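PDB 2QJC: diadenosine tetraphosphatase, putative, which probably acts as a manganese-dependent phosphoesterase of the calcineurin-like family, perhaps hydrolysing diadenosine tetraphosphate symmetrically or removing phosphate from proteins. Local coordinates for residues A32-L37 with V67-R72; F43-D48 with K71-Y76; P61-V66 with A109-S114; A84-L89 with T121-L126. All blocks are in the same frame, centred on the assembly; numbering follows the deposited sequence.

Contact 1. Residues A32-L37 with V67-R72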
loop_
_atom_site.group_PDB
_atom_site.type_symbol
_atom_site.label_atom_id
_atom_site.label_comp_id
_atom_site.label_asym_id
_atom_site.label_seq_id
_atom_site.Cartn_x
_atom_site.Cartn_y
_atom_site.Cartn_z
ATOM N N ALA A 32 -2.604 -9.094 -14.338
ATOM C CA ALA A 32 -3.501 -10.236 -14.470
ATOM C C ALA A 32 -4.086 -10.582 -13.105
ATOM O O ALA A 32 -5.292 -10.812 -12.972
ATOM C CB ALA A 32 -2.750 -11.439 -15.042
ATOM N N GLN A 33 -3.214 -10.608 -12.097
ATOM C CA GLN A 33 -3.602 -10.917 -10.725
ATOM C C GLN A 33 -4.587 -9.896 -10.152
ATOM O O GLN A 33 -5.502 -10.256 -9.412
ATOM C CB GLN A 33 -2.357 -10.983 -9.833
ATOM C CG GLN A 33 -1.518 -12.250 -9.984
ATOM C CD GLN A 33 -1.005 -12.470 -11.396
ATOM O OE1 GLN A 33 -0.437 -11.568 -12.021
ATOM N NE2 GLN A 33 -1.194 -13.684 -11.905
ATOM N N LEU A 34 -4.395 -8.624 -10.485
ATOM C CA LEU A 34 -5.292 -7.580 -10.002
ATOM C C LEU A 34 -6.685 -7.796 -10.611
ATOM O O LEU A 34 -7.699 -7.677 -9.922
ATOM C CB LEU A 34 -4.747 -6.198 -10.377
ATOM C CG LEU A 34 -5.602 -4.960 -10.054
ATOM C CD1 LEU A 34 -5.961 -4.925 -8.570
ATOM C CD2 LEU A 34 -4.830 -3.697 -10.444
ATOM N N GLU A 35 -6.729 -8.118 -11.902
ATOM C CA GLU A 35 -8.004 -8.367 -12.576
ATOM C C GLU A 35 -8.737 -9.519 -11.897
ATOM O O GLU A 35 -9.946 -9.454 -11.676
ATOM C CB GLU A 35 -7.771 -8.721 -14.042
ATOM C CG GLU A 35 -7.099 -7.630 -14.837
ATOM C CD GLU A 35 -6.626 -8.108 -16.193
ATOM O OE1 GLU A 35 -6.576 -9.341 -16.414
ATOM O OE2 GLU A 35 -6.291 -7.242 -17.029
ATOM N N ASP A 36 -8.000 -10.575 -11.567
ATOM C CA ASP A 36 -8.601 -11.731 -10.914
ATOM C C ASP A 36 -9.148 -11.335 -9.548
ATOM O O ASP A 36 -10.218 -11.789 -9.143
ATOM C CB ASP A 36 -7.581 -12.854 -10.735
ATOM C CG ASP A 36 -6.797 -13.140 -11.999
ATOM O OD1 ASP A 36 -7.396 -13.136 -13.097
ATOM O OD2 ASP A 36 -5.575 -13.378 -11.891
ATOM N N LEU A 37 -8.413 -10.486 -8.837
ATOM C CA LEU A 37 -8.850 -10.051 -7.517
ATOM C C LEU A 37 -10.132 -9.222 -7.615
ATOM O O LEU A 37 -11.030 -9.358 -6.784
ATOM C CB LEU A 37 -7.751 -9.234 -6.824
ATOM C CG LEU A 37 -8.099 -8.742 -5.411
ATOM C CD1 LEU A 37 -8.491 -9.915 -4.530
ATOM C CD2 LEU A 37 -6.915 -8.006 -4.810
ATOM N N VAL A 67 -0.911 0.596 -13.597
ATOM C CA VAL A 67 -1.172 1.992 -13.302
ATOM C C VAL A 67 -2.271 2.591 -14.162
ATOM O O VAL A 67 -3.056 3.416 -13.686
ATOM C CB VAL A 67 0.132 2.814 -13.428
ATOM C CG1 VAL A 67 -0.151 4.299 -13.303
ATOM C CG2 VAL A 67 1.115 2.370 -12.340
ATOM N N ARG A 68 -2.334 2.173 -15.423
ATOM C CA ARG A 68 -3.359 2.671 -16.337
ATOM C C ARG A 68 -4.734 2.105 -15.995
ATOM O O ARG A 68 -5.748 2.767 -16.190
ATOM C CB ARG A 68 -2.987 2.329 -17.782
ATOM C CG ARG A 68 -2.029 3.329 -18.391
ATOM C CD ARG A 68 -1.375 2.797 -19.650
ATOM N NE ARG A 68 -0.561 3.829 -20.288
ATOM C CZ ARG A 68 0.412 3.581 -21.157
ATOM N NH1 ARG A 68 0.697 2.329 -21.495
ATOM N NH2 ARG A 68 1.108 4.585 -21.678
ATOM N N LEU A 69 -4.761 0.877 -15.495
ATOM C CA LEU A 69 -6.013 0.251 -15.103
ATOM C C LEU A 69 -6.584 1.022 -13.914
ATOM O O LEU A 69 -7.763 1.389 -13.898
ATOM C CB LEU A 69 -5.780 -1.211 -14.705
ATOM C CG LEU A 69 -6.980 -1.928 -14.072
ATOM C CD1 LEU A 69 -8.173 -1.860 -15.017
ATOM C CD2 LEU A 69 -6.631 -3.365 -13.783
ATOM N N LEU A 70 -5.741 1.266 -12.917
ATOM C CA LEU A 70 -6.167 1.997 -11.729
ATOM C C LEU A 70 -6.652 3.396 -12.100
ATOM O O LEU A 70 -7.616 3.903 -11.515
ATOM C CB LEU A 70 -5.020 2.077 -10.716
ATOM C CG LEU A 70 -4.588 0.708 -10.176
ATOM C CD1 LEU A 70 -3.346 0.847 -9.312
ATOM C CD2 LEU A 70 -5.737 0.091 -9.384
ATOM N N LYS A 71 -5.990 4.011 -13.077
ATOM C CA LYS A 71 -6.364 5.347 -13.537
ATOM C C LYS A 71 -7.759 5.361 -14.175
ATOM O O LYS A 71 -8.604 6.176 -13.810
ATOM C CB LYS A 71 -5.338 5.869 -14.547
ATOM C CG LYS A 71 -5.682 7.225 -15.151
ATOM C CD LYS A 71 -4.592 7.678 -16.117
ATOM C CE LYS A 71 -4.976 8.953 -16.861
ATOM N NZ LYS A 71 -5.315 10.082 -15.945
ATOM N N ARG A 72 -7.997 4.457 -15.124
ATOM C CA ARG A 72 -9.292 4.397 -15.794
ATOM C C ARG A 72 -10.406 4.057 -14.806
ATOM O O ARG A 72 -11.563 4.419 -15.020
ATOM C CB ARG A 72 -9.265 3.364 -16.933
ATOM C CG ARG A 72 -9.340 1.911 -16.478
ATOM C CD ARG A 72 -8.500 0.992 -17.368
ATOM N NE ARG A 72 -9.151 0.595 -18.617
ATOM C CZ ARG A 72 -10.205 -0.214 -18.690
ATOM N NH1 ARG A 72 -10.744 -0.715 -17.583
ATOM N NH2 ARG A 72 -10.706 -0.549 -19.873
#
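Leu34 meets Leu69 and Leu70 in a small apolar contact between two helices, whose short segments run at 35° to one another with axes 11.3 Å apart at closest approach. With that spacing the backbones stand well clear of each other, and the interface is built from side-chain ends. Leu34 and Leu69 reach toward each other tip to tip, with Leu34 CD2 lying 3.8 Å from Leu69 CD2. Both residues hold CG anti to the backbone N (chi1 175° and 171°), which sends the branched end of each across the gap, where CD2 of each does the touching. Leu70 adds a second touch: its CD2 comes within 4.0 Å of Leu34 CD2, the two side chains meeting at a slant. One methyl of Leu34 therefore serves both partners.

On the polar side, no hydrogen bond bridges the segments. Glu35 contributes only the aliphatic part of its side chain, CG standing 4.4 Å from Leu69 CD2, while its carboxylate turns back along its own helix, where OE2 forms a salt bridge with Arg31.

In the fold, these are the two successive helices of the beta-alpha-beta-alpha-beta unit that links the parallel strands 21-24, 49-52 and 76-77. Leu37 packs on Leu231 and Ala233 of strand 230-236, and Leu70 touches Tyr122 of helix 117-124.

Contact 2. Residues F43-D48 with K71-Y76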
loop_
_atom_site.group_PDB
_atom_site.type_symbol
_atom_site.label_atom_id
_atom_site.label_comp_id
_atom_site.label_asym_id
_atom_site.label_seq_id
_atom_site.Cartn_x
_atom_site.Cartn_y
_atom_site.Cartn_z
ATOM N N PHE A 43 -16.127 -6.435 -7.904
ATOM C CA PHE A 43 -15.950 -4.990 -7.981
ATOM C C PHE A 43 -17.001 -4.357 -8.890
ATOM O O PHE A 43 -17.173 -4.771 -10.037
ATOM C CB PHE A 43 -14.551 -4.672 -8.511
ATOM C CG PHE A 43 -14.250 -3.204 -8.585
ATOM C CD1 PHE A 43 -14.025 -2.467 -7.428
ATOM C CD2 PHE A 43 -14.207 -2.553 -9.814
ATOM C CE1 PHE A 43 -13.764 -1.102 -7.497
ATOM C CE2 PHE A 43 -13.949 -1.192 -9.891
ATOM C CZ PHE A 43 -13.728 -0.466 -8.734
ATOM N N LYS A 44 -17.694 -3.343 -8.373
ATOM C CA LYS A 44 -18.731 -2.656 -9.138
ATOM C C LYS A 44 -18.359 -1.201 -9.357
ATOM O O LYS A 44 -18.647 -0.343 -8.519
ATOM C CB LYS A 44 -20.072 -2.729 -8.399
ATOM C CG LYS A 44 -20.406 -4.104 -7.840
ATOM C CD LYS A 44 -20.371 -5.179 -8.917
ATOM C CE LYS A 44 -21.397 -4.925 -10.009
ATOM N NZ LYS A 44 -21.389 -6.029 -11.011
ATOM N N GLN A 45 -17.716 -0.922 -10.482
ATOM C CA GLN A 45 -17.301 0.436 -10.807
ATOM C C GLN A 45 -18.444 1.420 -10.565
ATOM O O GLN A 45 -19.610 1.096 -10.780
ATOM C CB GLN A 45 -16.854 0.503 -12.271
ATOM C CG GLN A 45 -15.947 1.678 -12.599
ATOM C CD GLN A 45 -15.385 1.593 -14.007
ATOM O OE1 GLN A 45 -15.024 0.513 -14.478
ATOM N NE2 GLN A 45 -15.292 2.735 -14.681
ATOM N N GLY A 46 -18.108 2.624 -10.118
ATOM C CA GLY A 46 -19.132 3.619 -9.857
ATOM C C GLY A 46 -19.750 3.445 -8.481
ATOM O O GLY A 46 -20.280 4.396 -7.909
ATOM N N SER A 47 -19.692 2.225 -7.957
ATOM C CA SER A 47 -20.238 1.920 -6.638
ATOM C C SER A 47 -19.125 1.788 -5.608
ATOM O O SER A 47 -19.036 2.581 -4.670
ATOM C CB SER A 47 -21.043 0.619 -6.677
ATOM O OG SER A 47 -22.211 0.764 -7.462
ATOM N N ASP A 48 -18.281 0.776 -5.778
ATOM C CA ASP A 48 -17.177 0.556 -4.853
ATOM C C ASP A 48 -16.045 1.542 -5.104
ATOM O O ASP A 48 -15.959 2.158 -6.169
ATOM C CB ASP A 48 -16.620 -0.865 -4.988
ATOM C CG ASP A 48 -17.686 -1.926 -4.846
ATOM O OD1 ASP A 48 -18.524 -1.792 -3.935
ATOM O OD2 ASP A 48 -17.677 -2.897 -5.635
ATOM N N LYS A 71 -5.990 4.011 -13.077
ATOM C CA LYS A 71 -6.364 5.347 -13.537
ATOM C C LYS A 71 -7.759 5.361 -14.175
ATOM O O LYS A 71 -8.604 6.176 -13.810
ATOM C CB LYS A 71 -5.338 5.869 -14.547
ATOM C CG LYS A 71 -5.682 7.225 -15.151
ATOM C CD LYS A 71 -4.592 7.678 -16.117
ATOM C CE LYS A 71 -4.976 8.953 -16.861
ATOM N NZ LYS A 71 -5.315 10.082 -15.945
ATOM N N ARG A 72 -7.997 4.457 -15.124
ATOM C CA ARG A 72 -9.292 4.397 -15.794
ATOM C C ARG A 72 -10.406 4.057 -14.806
ATOM O O ARG A 72 -11.563 4.419 -15.020
ATOM C CB ARG A 72 -9.265 3.364 -16.933
ATOM C CG ARG A 72 -9.340 1.911 -16.478
ATOM C CD ARG A 72 -8.500 0.992 -17.368
ATOM N NE ARG A 72 -9.151 0.595 -18.617
ATOM C CZ ARG A 72 -10.205 -0.214 -18.690
ATOM N NH1 ARG A 72 -10.744 -0.715 -17.583
ATOM N NH2 ARG A 72 -10.706 -0.549 -19.873
ATOM N N LEU A 73 -10.059 3.364 -13.724
ATOM C CA LEU A 73 -11.048 2.987 -12.714
ATOM C C LEU A 73 -11.317 4.078 -11.689
ATOM O O LEU A 73 -12.246 3.967 -10.891
ATOM C CB LEU A 73 -10.611 1.717 -11.980
ATOM C CG LEU A 73 -10.683 0.413 -12.772
ATOM C CD1 LEU A 73 -10.191 -0.732 -11.905
ATOM C CD2 LEU A 73 -12.117 0.166 -13.228
ATOM N N GLY A 74 -10.512 5.132 -11.714
ATOM C CA GLY A 74 -10.687 6.214 -10.759
ATOM C C GLY A 74 -10.209 5.796 -9.378
ATOM O O GLY A 74 -10.530 6.430 -8.373
ATOM N N ALA A 75 -9.421 4.726 -9.341
ATOM C CA ALA A 75 -8.887 4.179 -8.097
ATOM C C ALA A 75 -7.854 5.058 -7.397
ATOM O O ALA A 75 -7.116 5.814 -8.039
ATOM C CB ALA A 75 -8.282 2.804 -8.364
ATOM N N TYR A 76 -7.805 4.942 -6.071
ATOM C CA TYR A 76 -6.852 5.683 -5.244
ATOM C C TYR A 76 -5.662 4.790 -4.898
ATOM O O TYR A 76 -5.696 3.577 -5.104
ATOM C CB TYR A 76 -7.512 6.123 -3.934
ATOM C CG TYR A 76 -8.434 7.308 -4.060
ATOM C CD1 TYR A 76 -7.939 8.610 -3.992
ATOM C CD2 TYR A 76 -9.806 7.130 -4.245
ATOM C CE1 TYR A 76 -8.790 9.709 -4.101
ATOM C CE2 TYR A 76 -10.669 8.225 -4.360
ATOM C CZ TYR A 76 -10.153 9.508 -4.286
ATOM O OH TYR A 76 -10.995 10.590 -4.409
#
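Next to the touch of Gln45 on Leu73, the carbonyl oxygen Lys44 O is gripped by two backbone N-H groups, Ser47 N at 2.8 Å and Asp48 N at 3.0 Å, which arrive from opposite faces of its plane. This double grip folds residues 43-48 into a compact turn. The Asp48 side chain tightens it: OD2 accepts from Lys44 N at 2.8 Å, on the anti side and 33° out of the carboxylate plane, and the same oxygen has a salt bridge to Arg20. The loop is the helix-to-strand connection of a beta-alpha-beta crossover, leading from helix 31-41 into strand 49-52.

From this braced loop two side chains reach the end of helix 63-73, and both meet the same methyl. Phe43 brings a ring carbon, CE2, to 4.0 Å from Leu73 CD2, the two side chains running alongside in opposing senses; both also touch Leu38 of helix 31-41. Gln45 crosses Leu73 at about a right angle. An extended chain beyond an anti CG (chi1 -159°) carries its amide across the gap, and OE1 lies 3.2 Å from Leu73 CD2. At the other end of that amide, NE2 stays 4.1 Å from Arg72 O, too long for a bond.

Leu73 is followed by Gly74, whose positive phi of 74° closes the helix in a Schellman motif before the chain enters strand 76-77.

Lacking any hydrogen bond across it, this surface contact is a methyl packed against a ring carbon and an amide oxygen, while the hydrogen bonds within the loop set its shape.

Contact 3. Residues P61-V66 with A109-S114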
loop_
_atom_site.group_PDB
_atom_site.type_symbol
_atom_site.label_atom_id
_atom_site.label_comp_id
_atom_site.label_asym_id
_atom_site.label_seq_id
_atom_site.Cartn_x
_atom_site.Cartn_y
_atom_site.Cartn_z
ATOM N N PRO A 61 5.415 -8.300 -14.488
ATOM C CA PRO A 61 5.479 -8.209 -15.951
ATOM C C PRO A 61 4.894 -6.946 -16.580
ATOM O O PRO A 61 5.378 -6.490 -17.618
ATOM C CB PRO A 61 4.753 -9.471 -16.406
ATOM C CG PRO A 61 3.714 -9.654 -15.334
ATOM C CD PRO A 61 4.502 -9.383 -14.069
ATOM N N ASP A 62 3.873 -6.359 -15.962
ATOM C CA ASP A 62 3.270 -5.171 -16.550
ATOM C C ASP A 62 3.004 -3.997 -15.604
ATOM O O ASP A 62 1.863 -3.758 -15.196
ATOM C CB ASP A 62 1.976 -5.573 -17.266
ATOM C CG ASP A 62 1.359 -4.430 -18.042
ATOM O OD1 ASP A 62 2.105 -3.500 -18.426
ATOM O OD2 ASP A 62 0.130 -4.475 -18.281
ATOM N N SER A 63 4.059 -3.250 -15.282
ATOM C CA SER A 63 3.932 -2.096 -14.398
ATOM C C SER A 63 3.014 -1.029 -14.987
ATOM O O SER A 63 2.149 -0.494 -14.296
ATOM C CB SER A 63 5.303 -1.469 -14.126
ATOM O OG SER A 63 6.155 -2.362 -13.435
ATOM N N PHE A 64 3.206 -0.732 -16.268
ATOM C CA PHE A 64 2.420 0.286 -16.953
ATOM C C PHE A 64 0.922 -0.010 -17.043
ATOM O O PHE A 64 0.096 0.890 -16.879
ATOM C CB PHE A 64 2.990 0.524 -18.358
ATOM C CG PHE A 64 4.442 0.943 -18.363
ATOM C CD1 PHE A 64 4.987 1.637 -17.282
ATOM C CD2 PHE A 64 5.256 0.670 -19.460
ATOM C CE1 PHE A 64 6.318 2.053 -17.291
ATOM C CE2 PHE A 64 6.590 1.082 -19.482
ATOM C CZ PHE A 64 7.122 1.776 -18.395
ATOM N N GLY A 65 0.577 -1.268 -17.299
ATOM C CA GLY A 65 -0.823 -1.640 -17.396
ATOM C C GLY A 65 -1.532 -1.524 -16.061
ATOM O O GLY A 65 -2.704 -1.149 -15.996
ATOM N N VAL A 66 -0.812 -1.850 -14.991
ATOM C CA VAL A 66 -1.350 -1.776 -13.640
ATOM C C VAL A 66 -1.787 -0.359 -13.308
ATOM O O VAL A 66 -2.891 -0.138 -12.806
ATOM C CB VAL A 66 -0.295 -2.210 -12.593
ATOM C CG1 VAL A 66 -0.640 -1.624 -11.220
ATOM C CG2 VAL A 66 -0.233 -3.721 -12.519
ATOM N N ALA A 109 16.011 1.180 -13.118
ATOM C CA ALA A 109 16.678 1.905 -14.200
ATOM C C ALA A 109 15.968 1.661 -15.531
ATOM O O ALA A 109 15.530 2.605 -16.190
ATOM C CB ALA A 109 18.140 1.489 -14.293
ATOM N N PRO A 110 15.841 0.393 -15.946
ATOM C CA PRO A 110 15.161 0.109 -17.215
ATOM C C PRO A 110 13.751 0.725 -17.248
ATOM O O PRO A 110 13.309 1.241 -18.272
ATOM C CB PRO A 110 15.119 -1.417 -17.240
ATOM C CG PRO A 110 16.359 -1.796 -16.499
ATOM C CD PRO A 110 16.339 -0.850 -15.329
ATOM N N LEU A 111 13.052 0.660 -16.117
ATOM C CA LEU A 111 11.702 1.210 -16.015
ATOM C C LEU A 111 11.693 2.733 -16.125
ATOM O O LEU A 111 10.800 3.315 -16.744
ATOM C CB LEU A 111 11.069 0.784 -14.688
ATOM C CG LEU A 111 9.939 -0.247 -14.730
ATOM C CD1 LEU A 111 10.214 -1.316 -15.780
ATOM C CD2 LEU A 111 9.794 -0.863 -13.340
ATOM N N ALA A 112 12.688 3.372 -15.525
ATOM C CA ALA A 112 12.788 4.823 -15.559
ATOM C C ALA A 112 12.963 5.357 -16.987
ATOM O O ALA A 112 12.416 6.397 -17.337
ATOM C CB ALA A 112 13.952 5.279 -14.685
ATOM N N GLN A 113 13.730 4.650 -17.809
ATOM C CA GLN A 113 13.958 5.092 -19.183
ATOM C C GLN A 113 12.724 4.912 -20.070
ATOM O O GLN A 113 12.548 5.637 -21.054
ATOM C CB GLN A 113 15.142 4.325 -19.788
ATOM C CG GLN A 113 16.379 4.308 -18.907
ATOM C CD GLN A 113 17.524 3.518 -19.509
ATOM O OE1 GLN A 113 18.422 4.082 -20.133
ATOM N NE2 GLN A 113 17.493 2.203 -19.331
ATOM N N SER A 114 11.864 3.964 -19.708
ATOM C CA SER A 114 10.671 3.677 -20.501
ATOM C C SER A 114 9.328 4.184 -19.965
ATOM O O SER A 114 8.296 3.956 -20.598
ATOM C CB SER A 114 10.565 2.163 -20.738
ATOM O OG SER A 114 10.406 1.452 -19.515
#
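Phe64 and Ser63 meet Ser114 and Leu111 in a mixed, partly buried contact, where the first turn of helix 63-73 lies against helix 108-114. The Ser63 side chain is about 7 Å from that of the manganese ligand His28. The evidence is a set of ring-to-oxygen approaches. Phe64 CZ lies 3.3 Å from Ser114 O, which stands obliquely to the ring, and 3.5 Å from Ser114 OG. Farther off, at 4.3 Å from Phe64 CZ, Leu111 O sits at the ring edge, near its plane. With OG between its backbone N and carbonyl carbon (chi1 63°), Ser114 turns the hydroxyl back on its own helix, where it bonds to Pro110 O at 3.2 Å.

One residue before Phe64, Ser63 OG meets Leu111 CD2 at 3.9 Å. The turn bearing Ser63 and Phe64 is capped: Asp62, at the N-cap, accepts from Gly65 N at 2.9 Å through OD1, the donor lying above the carboxylate plane, and its OD2 pairs with Arg31.

No hydrogen bond crosses between the segments; the contact is van der Waals packing of a ring and a methyl against oxygens, and both hydroxyls are bonded to other partners, Ser114 OG to Pro110 O and Ser63 OG to Asn58 N.

Contact 4. Residues A84-L89 with T121-L126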
loop_
_atom_site.group_PDB
_atom_site.type_symbol
_atom_site.label_atom_id
_atom_site.label_comp_id
_atom_site.label_asym_id
_atom_site.label_seq_id
_atom_site.Cartn_x
_atom_site.Cartn_y
_atom_site.Cartn_z
ATOM N N ALA A 84 8.209 5.509 -5.233
ATOM C CA ALA A 84 9.010 6.678 -4.870
ATOM C C ALA A 84 10.408 6.673 -5.481
ATOM O O ALA A 84 10.866 7.699 -5.982
ATOM C CB ALA A 84 9.113 6.797 -3.336
ATOM N N LYS A 85 11.088 5.529 -5.429
ATOM C CA LYS A 85 12.437 5.433 -5.979
ATOM C C LYS A 85 12.427 5.584 -7.491
ATOM O O LYS A 85 13.371 6.128 -8.065
ATOM C CB LYS A 85 13.096 4.100 -5.605
ATOM C CG LYS A 85 13.322 3.905 -4.102
ATOM C CD LYS A 85 14.086 2.615 -3.814
ATOM C CE LYS A 85 14.105 2.298 -2.329
ATOM N NZ LYS A 85 14.659 3.421 -1.522
ATOM N N LEU A 86 11.365 5.100 -8.137
ATOM C CA LEU A 86 11.260 5.212 -9.592
ATOM C C LEU A 86 11.117 6.679 -9.988
ATOM O O LEU A 86 11.784 7.142 -10.914
ATOM C CB LEU A 86 10.061 4.419 -10.129
ATOM C CG LEU A 86 9.877 4.450 -11.657
ATOM C CD1 LEU A 86 11.085 3.807 -12.332
ATOM C CD2 LEU A 86 8.601 3.723 -12.047
ATOM N N LEU A 87 10.248 7.409 -9.291
ATOM C CA LEU A 87 10.050 8.827 -9.586
ATOM C C LEU A 87 11.359 9.567 -9.382
ATOM O O LEU A 87 11.710 10.462 -10.149
ATOM C CB LEU A 87 8.980 9.441 -8.676
ATOM C CG LEU A 87 7.517 9.081 -8.952
ATOM C CD1 LEU A 87 6.621 9.815 -7.963
ATOM C CD2 LEU A 87 7.150 9.459 -10.381
ATOM N N LYS A 88 12.082 9.180 -8.338
ATOM C CA LYS A 88 13.359 9.798 -8.030
ATOM C C LYS A 88 14.349 9.571 -9.176
ATOM O O LYS A 88 14.992 10.508 -9.640
ATOM C CB LYS A 88 13.923 9.217 -6.736
ATOM C CG LYS A 88 15.078 10.015 -6.162
ATOM C CD LYS A 88 15.728 9.296 -4.994
ATOM C CE LYS A 88 16.791 10.169 -4.343
ATOM N NZ LYS A 88 17.802 10.653 -5.323
ATOM N N LEU A 89 14.458 8.327 -9.631
ATOM C CA LEU A 89 15.363 7.980 -10.723
ATOM C C LEU A 89 14.998 8.654 -12.035
ATOM O O LEU A 89 15.875 8.975 -12.839
ATOM C CB LEU A 89 15.394 6.467 -10.935
ATOM C CG LEU A 89 16.380 5.675 -10.080
ATOM C CD1 LEU A 89 16.269 4.188 -10.407
ATOM C CD2 LEU A 89 17.798 6.182 -10.347
ATOM N N THR A 121 2.617 10.705 -14.404
ATOM C CA THR A 121 1.725 11.708 -13.839
ATOM C C THR A 121 0.857 11.133 -12.727
ATOM O O THR A 121 0.690 11.761 -11.682
ATOM C CB THR A 121 0.823 12.320 -14.931
ATOM O OG1 THR A 121 1.632 13.074 -15.839
ATOM C CG2 THR A 121 -0.220 13.234 -14.322
ATOM N N TYR A 122 0.317 9.937 -12.950
ATOM C CA TYR A 122 -0.530 9.277 -11.960
ATOM C C TYR A 122 0.241 9.032 -10.671
ATOM O O TYR A 122 -0.270 9.291 -9.579
ATOM C CB TYR A 122 -1.056 7.940 -12.493
ATOM C CG TYR A 122 -1.949 7.200 -11.516
ATOM C CD1 TYR A 122 -3.324 7.439 -11.470
ATOM C CD2 TYR A 122 -1.412 6.285 -10.609
ATOM C CE1 TYR A 122 -4.149 6.776 -10.540
ATOM C CE2 TYR A 122 -2.219 5.622 -9.672
ATOM C CZ TYR A 122 -3.582 5.869 -9.644
ATOM O OH TYR A 122 -4.368 5.210 -8.723
ATOM N N LEU A 123 1.467 8.528 -10.803
ATOM C CA LEU A 123 2.320 8.240 -9.648
ATOM C C LEU A 123 2.743 9.510 -8.922
ATOM O O LEU A 123 2.852 9.542 -7.697
ATOM C CB LEU A 123 3.589 7.499 -10.085
ATOM C CG LEU A 123 3.463 6.102 -10.696
ATOM C CD1 LEU A 123 4.854 5.545 -10.958
ATOM C CD2 LEU A 123 2.703 5.193 -9.755
ATOM N N SER A 124 2.983 10.554 -9.698
ATOM C CA SER A 124 3.431 11.827 -9.166
ATOM C C SER A 124 2.391 12.542 -8.304
ATOM O O SER A 124 2.713 13.502 -7.616
ATOM C CB SER A 124 3.858 12.727 -10.326
ATOM O OG SER A 124 4.487 13.901 -9.852
ATOM N N GLN A 125 1.148 12.073 -8.333
ATOM C CA GLN A 125 0.098 12.714 -7.547
ATOM C C GLN A 125 -0.371 11.898 -6.345
ATOM O O GLN A 125 -1.307 12.292 -5.655
ATOM C CB GLN A 125 -1.098 13.035 -8.451
ATOM C CG GLN A 125 -1.700 11.820 -9.143
ATOM C CD GLN A 125 -2.641 12.201 -10.277
ATOM O OE1 GLN A 125 -3.631 12.907 -10.068
ATOM N NE2 GLN A 125 -2.335 11.735 -11.484
ATOM N N LEU A 126 0.288 10.772 -6.081
ATOM C CA LEU A 126 -0.102 9.920 -4.964
ATOM C C LEU A 126 0.314 10.446 -3.593
ATOM O O LEU A 126 1.452 10.863 -3.397
ATOM C CB LEU A 126 0.486 8.513 -5.130
ATOM C CG LEU A 126 0.197 7.715 -6.405
ATOM C CD1 LEU A 126 0.833 6.344 -6.263
ATOM C CD2 LEU A 126 -1.313 7.584 -6.643
#
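Backbones come closest between Leu87 and Ser124, whose CA atoms are 7.3 Å apart, a spacing that lets side chains of one helix rest directly on the other backbone. Both helices belong to the calcineurin-like phosphoesterase fold: helix 81-91 starts at the manganese ligand Asn81, and helix 117-124 packs through Tyr122 and Leu123 on helix 63-73.

Leu87 carries the largest share of the contact. Its CG is anti to the carbonyl carbon (chi1 -74°), and the two methyls divide the work. CD2 takes the side chain of Leu123, approaching CB at 4.1 Å as the two leucines pass obliquely. CD1 takes the backbone, lying 4.0 Å from Ser124 CA. Leu86 makes a looser second touch, its CD2 standing 4.3 Å from Leu123 CD1; its side chain also packs on Leu111, Ala112 and Val57. The side chain of Leu86 is about 9 Å from that of Asp55, which bridges both metals, so this apolar layer lies close to the metal site without reaching it.

No hydrogen bond links the two segments. The end of segment 121-126 is held by bonds within it instead: Gln125 NE2 makes a weak bond to Thr121 O, bent to 130°, and Leu126 N donates to Leu123 O at 3.3 Å. That same carbonyl oxygen is also touched by carbon, since Leu87 CD1 lies 3.8 Å from Leu123 O.

How the contacts relate
Helix 63-73 runs through contacts 1, 2 and 3: its start lies in contact 3, its middle in contact 1 and its end in contact 2, with contacts 1 and 2 sharing Lys71 and Arg72 and centred 10 Å apart. The centres of contacts 3 and 4 are 12 Å apart. From contact 4, Tyr122 reaches back to Val67 of contact 1 and bonds through OH to Ala75 O of contact 2. Along the chain, contacts 1 and 2 close before contact 4 opens, whereas contact 3 crosses all three others. Together they tie the helices following strands 21-24 and 49-52 to the later helices around the two-manganese site.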